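Local coordinates for AOC_like domain-containing protein (Frankia sp. Cc1.17, PDB 7DVI) that acts as an exo-selective intermolecular Diels-Alderase on non-natural substrates and is built on an allene oxide cyclase-like barrel, at residues Q37-A42 and V46-S51. Residues are numbered along the deposited sequence; the frame is centred on the assembly and turned at random.
Sequences QNVNVA and VGQIGS
Asn38 and Gln48 reach across the mouth of a beta-hairpin connection, each amide oxygen taking a backbone N-H from the other side, a worked example of side chains continuing a strand pairing where the backbones part. The connection joins the first two antiparallel strands of the eight-stranded barrel, 22-37 and 49-57, whose last bridge is the non-hydrogen-bonded pair Gln37 and Gly50. Beyond it Asn38 N donates to Ile49 O (3.0 Å), and in return Ile49 N points to Asn38 OD1 at 2.9 Å, lying in the plane of that carbonyl. Asn38 manages this because its CG sits between backbone N and carbonyl carbon (chi1 71°), bringing the amide back to the strand, while ND2 is tied through a water to Gly47 O. Gln48 crosses in the opposite sense, its chain extended beyond CG, the face of its amide against Asn38 O, CD 3.1 Å from that oxygen and NE2 too poorly angled to bond it. Val39 crosses it obliquely, CG2 3.8 Å from Gln48 CB. Gln48 OE1 accepts from Gln45 N as well as from Asn40 N, linking both loop limbs; the Asn40 bond, 2.8 Å, is nearly straight at hydrogen (171°) but 46° out of the carbonyl plane.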
loop_
_atom_site.group_PDB
_atom_site.type_symbol
_atom_site.label_atom_id
_atom_site.label_comp_id
_atom_site.label_asym_id
_atom_site.label_seq_id
_atom_site.Cartn_x
_atom_site.Cartn_y
_atom_site.Cartn_z
ATOM N N GLN A 37 -17.998 -12.651 10.221
ATOM C CA GLN A 37 -17.909 -11.188 10.012
ATOM C C GLN A 37 -19.128 -10.487 10.603
ATOM O O GLN A 37 -20.132 -11.148 10.795
ATOM C CB GLN A 37 -17.941 -10.870 8.521
ATOM C CG GLN A 37 -19.316 -11.003 7.902
ATOM C CD GLN A 37 -19.247 -11.165 6.411
ATOM O OE1 GLN A 37 -18.629 -12.087 5.911
ATOM N NE2 GLN A 37 -19.896 -10.275 5.684
ATOM N N ASN A 38 -18.983 -9.202 10.896
ATOM C CA ASN A 38 -20.132 -8.366 11.340
ATOM C C ASN A 38 -20.301 -7.266 10.302
ATOM O O ASN A 38 -20.865 -6.279 10.626
ATOM C CB ASN A 38 -20.000 -7.884 12.791
ATOM C CG ASN A 38 -18.935 -6.829 12.970
ATOM O OD1 ASN A 38 -18.126 -6.659 12.065
ATOM N ND2 ASN A 38 -18.865 -6.214 14.140
ATOM N N VAL A 39 -19.702 -7.417 9.128
ATOM C CA VAL A 39 -19.850 -6.474 8.004
ATOM C C VAL A 39 -21.282 -6.561 7.454
ATOM O O VAL A 39 -21.719 -7.656 7.069
ATOM C CB VAL A 39 -18.835 -6.717 6.872
ATOM C CG1 VAL A 39 -19.159 -5.821 5.690
ATOM C CG2 VAL A 39 -17.393 -6.464 7.333
ATOM N N ASN A 40 -21.956 -5.420 7.424
ATOM C CA ASN A 40 -23.297 -5.248 6.807
ATOM C C ASN A 40 -23.043 -5.121 5.325
ATOM O O ASN A 40 -22.541 -4.050 4.904
ATOM C CB ASN A 40 -24.016 -4.039 7.382
ATOM C CG ASN A 40 -25.423 -3.902 6.827
ATOM O OD1 ASN A 40 -25.664 -4.140 5.654
ATOM N ND2 ASN A 40 -26.335 -3.504 7.680
ATOM N N VAL A 41 -23.288 -6.190 4.568
ATOM C CA VAL A 41 -22.805 -6.233 3.163
ATOM C C VAL A 41 -23.477 -5.125 2.351
ATOM O O VAL A 41 -22.810 -4.508 1.473
ATOM C CB VAL A 41 -23.002 -7.613 2.536
ATOM C CG1 VAL A 41 -22.647 -7.606 1.069
ATOM C CG2 VAL A 41 -22.167 -8.645 3.259
ATOM N N ALA A 42 -24.740 -4.834 2.642
ATOM C CA ALA A 42 -25.535 -3.888 1.829
ATOM C C ALA A 42 -25.044 -2.475 2.134
ATOM O O ALA A 42 -24.934 -1.688 1.212
ATOM C CB ALA A 42 -27.012 -4.068 2.119
ATOM N N VAL A 46 -17.970 1.593 9.167
ATOM C CA VAL A 46 -16.554 1.723 9.612
ATOM C C VAL A 46 -16.394 0.901 10.876
ATOM O O VAL A 46 -17.185 1.070 11.827
ATOM C CB VAL A 46 -16.152 3.197 9.835
ATOM C CG1 VAL A 46 -14.818 3.310 10.562
ATOM C CG2 VAL A 46 -16.097 3.944 8.525
ATOM N N GLY A 47 -15.362 0.071 10.943
ATOM C CA GLY A 47 -15.062 -0.681 12.170
ATOM C C GLY A 47 -15.582 -2.099 12.101
ATOM O O GLY A 47 -15.163 -2.890 12.935
ATOM N N GLN A 48 -16.468 -2.418 11.155
ATOM C CA GLN A 48 -16.899 -3.814 10.939
ATOM C C GLN A 48 -15.696 -4.621 10.366
ATOM O O GLN A 48 -14.939 -4.042 9.524
ATOM C CB GLN A 48 -18.103 -3.839 10.010
ATOM C CG GLN A 48 -19.350 -3.219 10.700
ATOM C CD GLN A 48 -20.607 -3.257 9.853
ATOM O OE1 GLN A 48 -20.556 -3.366 8.633
ATOM N NE2 GLN A 48 -21.760 -3.160 10.522
ATOM N N ILE A 49 -15.608 -5.898 10.732
ATOM C CA ILE A 49 -14.488 -6.802 10.321
ATOM C C ILE A 49 -15.012 -8.147 9.841
ATOM O O ILE A 49 -16.156 -8.532 10.170
ATOM C CB ILE A 49 -13.500 -6.987 11.496
ATOM C CG1 ILE A 49 -14.045 -7.811 12.658
ATOM C CG2 ILE A 49 -12.998 -5.642 11.983
ATOM C CD1 ILE A 49 -12.951 -8.472 13.513
ATOM N N GLY A 50 -14.138 -8.890 9.169
ATOM C CA GLY A 50 -14.327 -10.315 8.900
ATOM C C GLY A 50 -12.982 -11.012 8.903
ATOM O O GLY A 50 -11.949 -10.326 8.695
ATOM N N SER A 51 -12.999 -12.306 9.152
ATOM C CA SER A 51 -11.817 -13.197 9.069
ATOM C C SER A 51 -12.223 -14.366 8.180
ATOM O O SER A 51 -13.443 -14.780 8.180
ATOM C CB SER A 51 -11.367 -13.651 10.418
ATOM O OG SER A 51 -10.963 -12.559 11.239
HETATM O O HOH W 1 -16.968 -4.123 14.643
HETATM O O HOH W 2 -24.870 -2.454 10.282
#